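Local coordinates for nickel ABC transporter (Nickel-binding protein) (Bacillus halodurans, PDB 3T66), which probably serves as the solute-binding component of an ABC importer, in a family generally assigned to peptide or nickel uptake, at residues A[239-244]-A[386-391]; A[400-405]-A[448-453]. All coordinates share one frame; numbering follows the deposited sequence.

Contact 1: A[239-244]-A[386-391]; sequences FRTHNL and NVTSPR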
ATOM      1  N   PHE A 239       0.039  -1.827  -3.077  1.00 47.42           N
ATOM      2  CA  PHE A 239      -1.149  -2.352  -2.392  1.00 47.77           C
ATOM      3  C   PHE A 239      -2.368  -1.544  -2.668  1.00 48.49           C
ATOM      4  O   PHE A 239      -3.469  -1.976  -2.309  1.00 48.71           O
ATOM      5  CB  PHE A 239      -1.015  -2.400  -0.876  1.00 47.62           C
ATOM      6  CG  PHE A 239      -0.038  -3.388  -0.406  1.00 48.23           C
ATOM      7  CD1 PHE A 239       0.860  -3.075   0.586  1.00 49.94           C
ATOM      8  CD2 PHE A 239       0.021  -4.634  -0.973  1.00 46.86           C
ATOM      9  CE1 PHE A 239       1.789  -4.013   0.993  1.00 48.00           C
ATOM     10  CE2 PHE A 239       0.945  -5.547  -0.554  1.00 45.51           C
ATOM     11  CZ  PHE A 239       1.820  -5.236   0.408  1.00 45.17           C
ATOM     12  N   ARG A 240      -2.181  -0.357  -3.253  1.00 48.58           N
ATOM     13  CA  ARG A 240      -3.329   0.513  -3.531  1.00 48.39           C
ATOM     14  C   ARG A 240      -4.107   0.054  -4.751  1.00 48.24           C
ATOM     15  O   ARG A 240      -3.553  -0.587  -5.639  1.00 48.56           O
ATOM     16  CB  ARG A 240      -2.913   1.963  -3.638  1.00 48.72           C
ATOM     17  CG  ARG A 240      -2.966   2.603  -5.001  1.00 48.86           C
ATOM     18  CD  ARG A 240      -3.218   4.115  -4.844  1.00 50.27           C
ATOM     19  NE  ARG A 240      -2.624   4.703  -3.633  1.00 47.97           N
ATOM     20  CZ  ARG A 240      -3.316   5.104  -2.566  1.00 47.07           C
ATOM     21  NH1 ARG A 240      -4.639   4.980  -2.521  1.00 46.50           N
ATOM     22  NH2 ARG A 240      -2.677   5.628  -1.535  1.00 45.48           N
ATOM     23  N   THR A 241      -5.405   0.328  -4.771  1.00 47.62           N
ATOM     24  CA  THR A 241      -6.236  -0.140  -5.854  1.00 47.40           C
ATOM     25  C   THR A 241      -7.131   1.011  -6.208  1.00 47.40           C
ATOM     26  O   THR A 241      -7.624   1.711  -5.300  1.00 47.04           O
ATOM     27  CB  THR A 241      -7.070  -1.397  -5.446  1.00 47.74           C
ATOM     28  OG1 THR A 241      -6.207  -2.534  -5.343  1.00 49.07           O
ATOM     29  CG2 THR A 241      -8.160  -1.754  -6.484  1.00 48.12           C
ATOM     30  N   HIS A 242      -7.334   1.233  -7.508  1.00 46.69           N
ATOM     31  CA  HIS A 242      -8.349   2.197  -7.891  1.00 47.29           C
ATOM     32  C   HIS A 242      -9.669   1.530  -8.095  1.00 47.20           C
ATOM     33  O   HIS A 242      -9.713   0.419  -8.600  1.00 47.57           O
ATOM     34  CB  HIS A 242      -7.971   2.943  -9.159  1.00 47.49           C
ATOM     35  CG  HIS A 242      -6.785   3.818  -8.985  1.00 46.59           C
ATOM     36  ND1 HIS A 242      -6.492   4.426  -7.784  1.00 46.73           N
ATOM     37  CD2 HIS A 242      -5.800   4.163  -9.842  1.00 43.82           C
ATOM     38  CE1 HIS A 242      -5.384   5.133  -7.918  1.00 47.01           C
ATOM     39  NE2 HIS A 242      -4.947   4.991  -9.158  1.00 45.05           N
ATOM     40  N   ASN A 243     -10.741   2.215  -7.738  1.00 47.08           N
ATOM     41  CA  ASN A 243     -12.052   1.682  -8.003  1.00 48.41           C
ATOM     42  C   ASN A 243     -13.093   2.741  -8.226  1.00 48.86           C
ATOM     43  O   ASN A 243     -12.908   3.915  -7.884  1.00 49.14           O
ATOM     44  CB  ASN A 243     -12.501   0.833  -6.811  1.00 49.00           C
ATOM     45  CG  ASN A 243     -12.549   1.625  -5.524  1.00 50.60           C
ATOM     46  OD1 ASN A 243     -13.228   2.647  -5.423  1.00 52.56           O
ATOM     47  ND2 ASN A 243     -11.809   1.161  -4.525  1.00 55.49           N
ATOM     48  N   LEU A 244     -14.213   2.309  -8.774  1.00 50.06           N
ATOM     49  CA  LEU A 244     -15.466   3.053  -8.633  1.00 51.42           C
ATOM     50  C   LEU A 244     -16.146   2.617  -7.343  1.00 52.49           C
ATOM     51  O   LEU A 244     -16.761   1.554  -7.299  1.00 52.99           O
ATOM     52  CB  LEU A 244     -16.419   2.787  -9.811  1.00 50.87           C
ATOM     53  CG  LEU A 244     -15.943   3.118 -11.218  1.00 49.72           C
ATOM     54  CD1 LEU A 244     -17.028   2.833 -12.233  1.00 47.89           C
ATOM     55  CD2 LEU A 244     -15.553   4.547 -11.222  1.00 47.21           C
ATOM     56  N   ASN A 386      -7.911   3.352  -2.642  1.00 54.95           N
ATOM     57  CA  ASN A 386      -7.477   2.958  -1.287  1.00 54.84           C
ATOM     58  C   ASN A 386      -6.231   2.117  -1.331  1.00 54.46           C
ATOM     59  O   ASN A 386      -5.975   1.424  -2.328  1.00 54.84           O
ATOM     60  CB  ASN A 386      -8.500   2.057  -0.615  1.00 55.35           C
ATOM     61  CG  ASN A 386      -9.934   2.385  -0.985  1.00 56.93           C
ATOM     62  OD1 ASN A 386     -10.545   3.264  -0.363  1.00 56.47           O
ATOM     63  ND2 ASN A 386     -10.501   1.638  -1.970  1.00 55.92           N
ATOM     64  N   VAL A 387      -5.462   2.133  -0.243  1.00 53.67           N
ATOM     65  CA  VAL A 387      -4.486   1.046  -0.017  1.00 52.51           C
ATOM     66  C   VAL A 387      -5.228   0.035   0.830  1.00 51.67           C
ATOM     67  O   VAL A 387      -5.671   0.370   1.923  1.00 50.97           O
ATOM     68  CB  VAL A 387      -3.271   1.459   0.770  1.00 52.10           C
ATOM     69  CG1 VAL A 387      -2.199   0.476   0.508  1.00 53.16           C
ATOM     70  CG2 VAL A 387      -2.814   2.813   0.372  1.00 51.41           C
ATOM     71  N   THR A 388      -5.372  -1.191   0.322  1.00 51.16           N
ATOM     72  CA  THR A 388      -6.340  -2.140   0.884  1.00 49.58           C
ATOM     73  C   THR A 388      -5.689  -3.130   1.870  1.00 50.59           C
ATOM     74  O   THR A 388      -6.379  -3.747   2.708  1.00 50.59           O
ATOM     75  CB  THR A 388      -7.063  -2.902  -0.225  1.00 48.18           C
ATOM     76  OG1 THR A 388      -6.129  -3.740  -0.873  1.00 44.91           O
ATOM     77  CG2 THR A 388      -7.578  -1.980  -1.237  1.00 48.26           C
ATOM     78  N   SER A 389      -4.368  -3.272   1.765  1.00 50.99           N
ATOM     79  CA  SER A 389      -3.644  -4.251   2.548  1.00 51.86           C
ATOM     80  C   SER A 389      -2.261  -3.688   2.877  1.00 53.11           C
ATOM     81  O   SER A 389      -1.221  -4.154   2.366  1.00 53.54           O
ATOM     82  CB  SER A 389      -3.551  -5.536   1.770  1.00 51.06           C
ATOM     83  OG  SER A 389      -3.027  -5.266   0.492  1.00 51.39           O
ATOM     84  N   PRO A 390      -2.238  -2.694   3.772  1.00 53.99           N
ATOM     85  CA  PRO A 390      -1.095  -1.783   3.900  1.00 53.97           C
ATOM     86  C   PRO A 390       0.167  -2.529   4.334  1.00 53.65           C
ATOM     87  O   PRO A 390       1.287  -2.204   3.853  1.00 53.86           O
ATOM     88  CB  PRO A 390      -1.534  -0.800   5.000  1.00 53.68           C
ATOM     89  CG  PRO A 390      -2.962  -1.215   5.396  1.00 54.87           C
ATOM     90  CD  PRO A 390      -3.098  -2.648   4.964  1.00 54.53           C
ATOM     91  N   ARG A 391       0.015  -3.497   5.242  1.00 52.21           N
ATOM     92  CA  ARG A 391       1.165  -4.328   5.512  1.00 51.17           C
ATOM     93  C   ARG A 391       0.802  -5.747   5.651  1.00 51.21           C
ATOM     94  O   ARG A 391       1.072  -6.384   6.665  1.00 52.20           O
ATOM     95  CB  ARG A 391       2.053  -3.796   6.624  1.00 50.71           C
ATOM     96  CG  ARG A 391       1.367  -3.378   7.819  1.00 50.21           C
ATOM     97  CD  ARG A 391       1.743  -1.986   8.209  1.00 48.06           C
ATOM     98  NE  ARG A 391       0.684  -1.613   9.128  1.00 50.94           N
ATOM     99  CZ  ARG A 391      -0.001  -0.480   9.116  1.00 49.77           C
ATOM    100  NH1 ARG A 391      -0.964  -0.325  10.012  1.00 51.33           N
ATOM    101  NH2 ARG A 391       0.294   0.496   8.269  1.00 46.29           N
TER
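Phe239 and Arg240 meet the strand end Asn386 to Val387 and the loop behind it, in an antiparallel strand pairing of a solute-binding protein of family 5. Arg240 and Val387 form a non-hydrogen-bonded pair, CA to CA 3.7 Å, with both side chains on one face of the sheet; Thr241 and Asn386, the adjoining hydrogen-bonded pair, point to the other. On the face carrying Arg240 and Val387, the two side chains cross at about a right angle. CG2 of Val387 sits over one face of the Arg240 guanidinium, toward its rim, 3.4 Å from NH2. A bend at chi3 (33°) turns the guanidinium toward Val387, while its NH1 bonds to OG of Ser385. The other methyl of Val387, CG1, lies anti to the backbone N (chi1 -160°) and packs on CB of Phe239. Past the strand end, the Phe239 ring faces the loop, the carbonyl O of Ser389 standing over one ring face, off-centre. OG1 of Thr241 and OG1 of Thr388 both bond to the carbonyl O of Pro286, a shared anchor beside the pairing. Two backbone bonds join Thr241 and Asn386, from Thr241 N to Asn386 O (2.7 Å) and from Asn386 N to Thr241 O (3.1 Å). A weak third bond runs from Thr388 N to Phe239 O, 3.3 Å long.

Contact 2: A[400-405]-A[448-453]; sequences ATYHPT and QKIHSF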
ATOM      1  N   ALA A 400     -13.374  -0.963   7.752  1.00 53.14           N
ATOM      2  CA  ALA A 400     -13.625   0.433   7.509  1.00 53.30           C
ATOM      3  C   ALA A 400     -14.616   0.637   6.366  1.00 53.68           C
ATOM      4  O   ALA A 400     -15.468   1.535   6.418  1.00 54.38           O
ATOM      5  CB  ALA A 400     -12.352   1.154   7.237  1.00 53.38           C
ATOM      6  N   THR A 401     -14.557  -0.192   5.345  1.00 53.49           N
ATOM      7  CA  THR A 401     -15.329   0.132   4.142  1.00 53.69           C
ATOM      8  C   THR A 401     -16.678  -0.612   4.009  1.00 54.26           C
ATOM      9  O   THR A 401     -17.574  -0.219   3.220  1.00 54.73           O
ATOM     10  CB  THR A 401     -14.431  -0.076   2.920  1.00 53.52           C
ATOM     11  OG1 THR A 401     -13.167   0.569   3.177  1.00 54.37           O
ATOM     12  CG2 THR A 401     -15.048   0.501   1.693  1.00 52.17           C
ATOM     13  N   TYR A 402     -16.836  -1.670   4.804  1.00 54.29           N
ATOM     14  CA  TYR A 402     -17.922  -2.601   4.599  1.00 53.78           C
ATOM     15  C   TYR A 402     -18.769  -2.834   5.820  1.00 54.42           C
ATOM     16  O   TYR A 402     -19.947  -3.105   5.699  1.00 54.20           O
ATOM     17  CB  TYR A 402     -17.350  -3.917   4.107  1.00 53.60           C
ATOM     18  CG  TYR A 402     -16.725  -3.780   2.758  1.00 51.42           C
ATOM     19  CD1 TYR A 402     -17.530  -3.584   1.626  1.00 49.73           C
ATOM     20  CD2 TYR A 402     -15.341  -3.825   2.603  1.00 50.03           C
ATOM     21  CE1 TYR A 402     -16.981  -3.449   0.366  1.00 50.32           C
ATOM     22  CE2 TYR A 402     -14.766  -3.689   1.354  1.00 51.05           C
ATOM     23  CZ  TYR A 402     -15.598  -3.503   0.228  1.00 52.21           C
ATOM     24  OH  TYR A 402     -15.063  -3.364  -1.035  1.00 53.16           O
ATOM     25  N   HIS A 403     -18.184  -2.753   7.006  1.00 55.37           N
ATOM     26  CA  HIS A 403     -18.988  -2.990   8.186  1.00 56.35           C
ATOM     27  C   HIS A 403     -19.933  -1.812   8.423  1.00 57.02           C
ATOM     28  O   HIS A 403     -19.529  -0.675   8.248  1.00 57.15           O
ATOM     29  CB  HIS A 403     -18.122  -3.241   9.393  1.00 55.98           C
ATOM     30  CG  HIS A 403     -18.906  -3.585  10.606  1.00 57.48           C
ATOM     31  ND1 HIS A 403     -19.706  -2.665  11.255  1.00 59.38           N
ATOM     32  CD2 HIS A 403     -19.045  -4.747  11.279  1.00 56.93           C
ATOM     33  CE1 HIS A 403     -20.299  -3.246  12.281  1.00 58.62           C
ATOM     34  NE2 HIS A 403     -19.904  -4.506  12.327  1.00 58.22           N
ATOM     35  N   PRO A 404     -21.207  -2.086   8.789  1.00 58.18           N
ATOM     36  CA  PRO A 404     -22.183  -1.029   9.145  1.00 58.79           C
ATOM     37  C   PRO A 404     -21.570   0.134   9.939  1.00 59.20           C
ATOM     38  O   PRO A 404     -21.837   1.277   9.634  1.00 59.84           O
ATOM     39  CB  PRO A 404     -23.209  -1.775  10.024  1.00 58.88           C
ATOM     40  CG  PRO A 404     -23.056  -3.268   9.674  1.00 58.61           C
ATOM     41  CD  PRO A 404     -21.848  -3.419   8.761  1.00 58.44           C
ATOM     42  N   THR A 405     -20.735  -0.175  10.927  1.00 59.40           N
ATOM     43  CA  THR A 405     -20.110   0.810  11.803  1.00 59.05           C
ATOM     44  C   THR A 405     -18.884   1.482  11.156  1.00 58.99           C
ATOM     45  O   THR A 405     -18.304   2.406  11.709  1.00 58.96           O
ATOM     46  CB  THR A 405     -19.676   0.120  13.136  1.00 58.39           C
ATOM     47  N   GLN A 448     -21.550 -10.298  -4.920  1.00 55.39           N
ATOM     48  CA  GLN A 448     -22.505  -9.266  -4.651  1.00 55.57           C
ATOM     49  C   GLN A 448     -22.079  -7.940  -5.279  1.00 55.64           C
ATOM     50  O   GLN A 448     -22.749  -6.906  -5.095  1.00 55.68           O
ATOM     51  CB  GLN A 448     -22.601  -9.133  -3.135  1.00 56.02           C
ATOM     52  CG  GLN A 448     -23.989  -8.887  -2.614  1.00 58.50           C
ATOM     53  CD  GLN A 448     -25.001  -9.787  -3.288  1.00 61.10           C
ATOM     54  OE1 GLN A 448     -24.696 -10.944  -3.642  1.00 60.70           O
ATOM     55  NE2 GLN A 448     -26.210  -9.261  -3.487  1.00 61.45           N
ATOM     56  N   LYS A 449     -20.950  -7.977  -6.001  1.00 55.28           N
ATOM     57  CA  LYS A 449     -20.351  -6.809  -6.659  1.00 54.34           C
ATOM     58  C   LYS A 449     -20.451  -5.505  -5.894  1.00 54.31           C
ATOM     59  O   LYS A 449     -20.953  -4.538  -6.419  1.00 54.72           O
ATOM     60  CB  LYS A 449     -20.937  -6.631  -8.050  1.00 53.61           C
ATOM     61  CG  LYS A 449     -20.006  -5.925  -9.021  1.00 54.33           C
ATOM     62  CD  LYS A 449     -18.617  -6.583  -9.119  1.00 55.18           C
ATOM     63  CE  LYS A 449     -18.619  -7.785 -10.076  1.00 54.96           C
ATOM     64  NZ  LYS A 449     -17.287  -8.442 -10.240  1.00 53.50           N
ATOM     65  N   ILE A 450     -19.966  -5.459  -4.661  1.00 54.55           N
ATOM     66  CA  ILE A 450     -20.098  -4.235  -3.889  1.00 54.60           C
ATOM     67  C   ILE A 450     -19.257  -3.050  -4.360  1.00 55.47           C
ATOM     68  O   ILE A 450     -19.675  -1.930  -4.224  1.00 57.72           O
ATOM     69  CB  ILE A 450     -20.025  -4.454  -2.380  1.00 54.09           C
ATOM     70  CG1 ILE A 450     -21.400  -4.814  -1.858  1.00 53.02           C
ATOM     71  CG2 ILE A 450     -19.657  -3.195  -1.663  1.00 53.41           C
ATOM     72  CD1 ILE A 450     -21.601  -6.230  -1.640  1.00 52.18           C
ATOM     73  N   HIS A 451     -18.125  -3.207  -4.990  1.00 55.37           N
ATOM     74  CA  HIS A 451     -17.705  -2.032  -5.763  1.00 54.88           C
ATOM     75  C   HIS A 451     -17.055  -2.480  -7.046  1.00 55.05           C
ATOM     76  O   HIS A 451     -17.040  -3.666  -7.342  1.00 55.24           O
ATOM     77  CB  HIS A 451     -16.763  -1.173  -4.971  1.00 54.80           C
ATOM     78  CG  HIS A 451     -17.324  -0.673  -3.682  1.00 55.63           C
ATOM     79  ND1 HIS A 451     -18.311   0.288  -3.625  1.00 56.46           N
ATOM     80  CD2 HIS A 451     -16.997  -0.956  -2.394  1.00 55.46           C
ATOM     81  CE1 HIS A 451     -18.567   0.578  -2.358  1.00 54.28           C
ATOM     82  NE2 HIS A 451     -17.782  -0.159  -1.592  1.00 54.17           N
ATOM     83  N   SER A 452     -16.516  -1.564  -7.824  1.00 55.25           N
ATOM     84  CA  SER A 452     -15.872  -2.016  -9.036  1.00 56.06           C
ATOM     85  C   SER A 452     -14.423  -1.727  -8.895  1.00 55.86           C
ATOM     86  O   SER A 452     -14.053  -0.576  -8.719  1.00 56.82           O
ATOM     87  CB  SER A 452     -16.412  -1.295 -10.274  1.00 56.60           C
ATOM     88  OG  SER A 452     -15.959  -1.930 -11.474  1.00 57.38           O
ATOM     89  N   PHE A 453     -13.595  -2.756  -8.978  1.00 55.01           N
ATOM     90  CA  PHE A 453     -12.168  -2.540  -8.821  1.00 53.89           C
ATOM     91  C   PHE A 453     -11.509  -2.492 -10.166  1.00 53.51           C
ATOM     92  O   PHE A 453     -11.570  -3.460 -10.928  1.00 53.62           O
ATOM     93  CB  PHE A 453     -11.552  -3.575  -7.886  1.00 53.96           C
ATOM     94  CG  PHE A 453     -12.094  -3.485  -6.515  1.00 53.54           C
ATOM     95  CD1 PHE A 453     -11.635  -2.491  -5.644  1.00 55.33           C
ATOM     96  CD2 PHE A 453     -13.136  -4.294  -6.126  1.00 53.08           C
ATOM     97  CE1 PHE A 453     -12.163  -2.344  -4.355  1.00 55.03           C
ATOM     98  CE2 PHE A 453     -13.700  -4.166  -4.852  1.00 55.72           C
ATOM     99  CZ  PHE A 453     -13.212  -3.181  -3.957  1.00 56.45           C
TER
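The Tyr402 ring has CG2 of Ile450 at its edge, in plane and 3.4 Å from CE1, and on one face, toward the rim, the CG2 methyl of its neighbour Thr401, 4.2 Å above the plane. His451 receives the tyrosine from the opposite direction: OH of Tyr402 lies at the imidazole edge, in the plane, 3.4 Å from CD2. One face of that imidazole carries CG2 of Ile450, so this methyl serves two rings at once, the tyrosine by its edge and the histidine by its face. The two rings are neither stacked nor edge-to-face, since their planes are 42° apart with centroids separated by 5.7 Å. Phe453 offers its edge as well, with CZ 3.5 Å from the Tyr402 oxygen and that oxygen in the phenyl plane. Tyr402 belongs to the last turn of helix 395-402, and its partners lie where the chain leaves helix 431-447 through a Schellman motif at Lys449 and runs on into strand 451-464, so the contact brings the end of helix 395-402 against the chain leading into that strand. With CG anti to the carbonyl carbon (chi1 -66°), the phenol is directed so that its edge meets Ile450 and its hydroxyl reaches His451 and Phe453. No hydrogen bond links the two segments. Instead the Tyr402 hydroxyl pairs with OH of Tyr397, one helical turn and a residue earlier, and ND1 of His451 bonds to N of Met246. With an alanine at Tyr402, the Ile450 methyl and the edges of His451 and Phe453 would probably lose their neighbour, and the Tyr397 hydroxyl its hydrogen-bond mate. On the helical side, Leu418 and Ile422 of helix 416-426 also touch Tyr402.

In the fold
Contact 1 closes before contact 2 opens along the chain, and their centres lie 13 Å apart. Strand 381-387, which ends in contact 1, is followed by helix 395-402, whose last turn enters contact 2. Strand 240-246 runs antiparallel to strand 381-387 and also to strand 451-464, so its two neighbours belong one to each contact. The two meet directly where Leu244 N lies 2.9 Å from Ser452 O, a probable hydrogen bond, and where Phe453 CE1 packs against Asn243 ND2. Helix 395-402 is thus tied to this sheet region by chain continuity and by packing, with Tyr397 also touching Asn386 and Thr388. Both contacts lie away from the calcium site at Asp179.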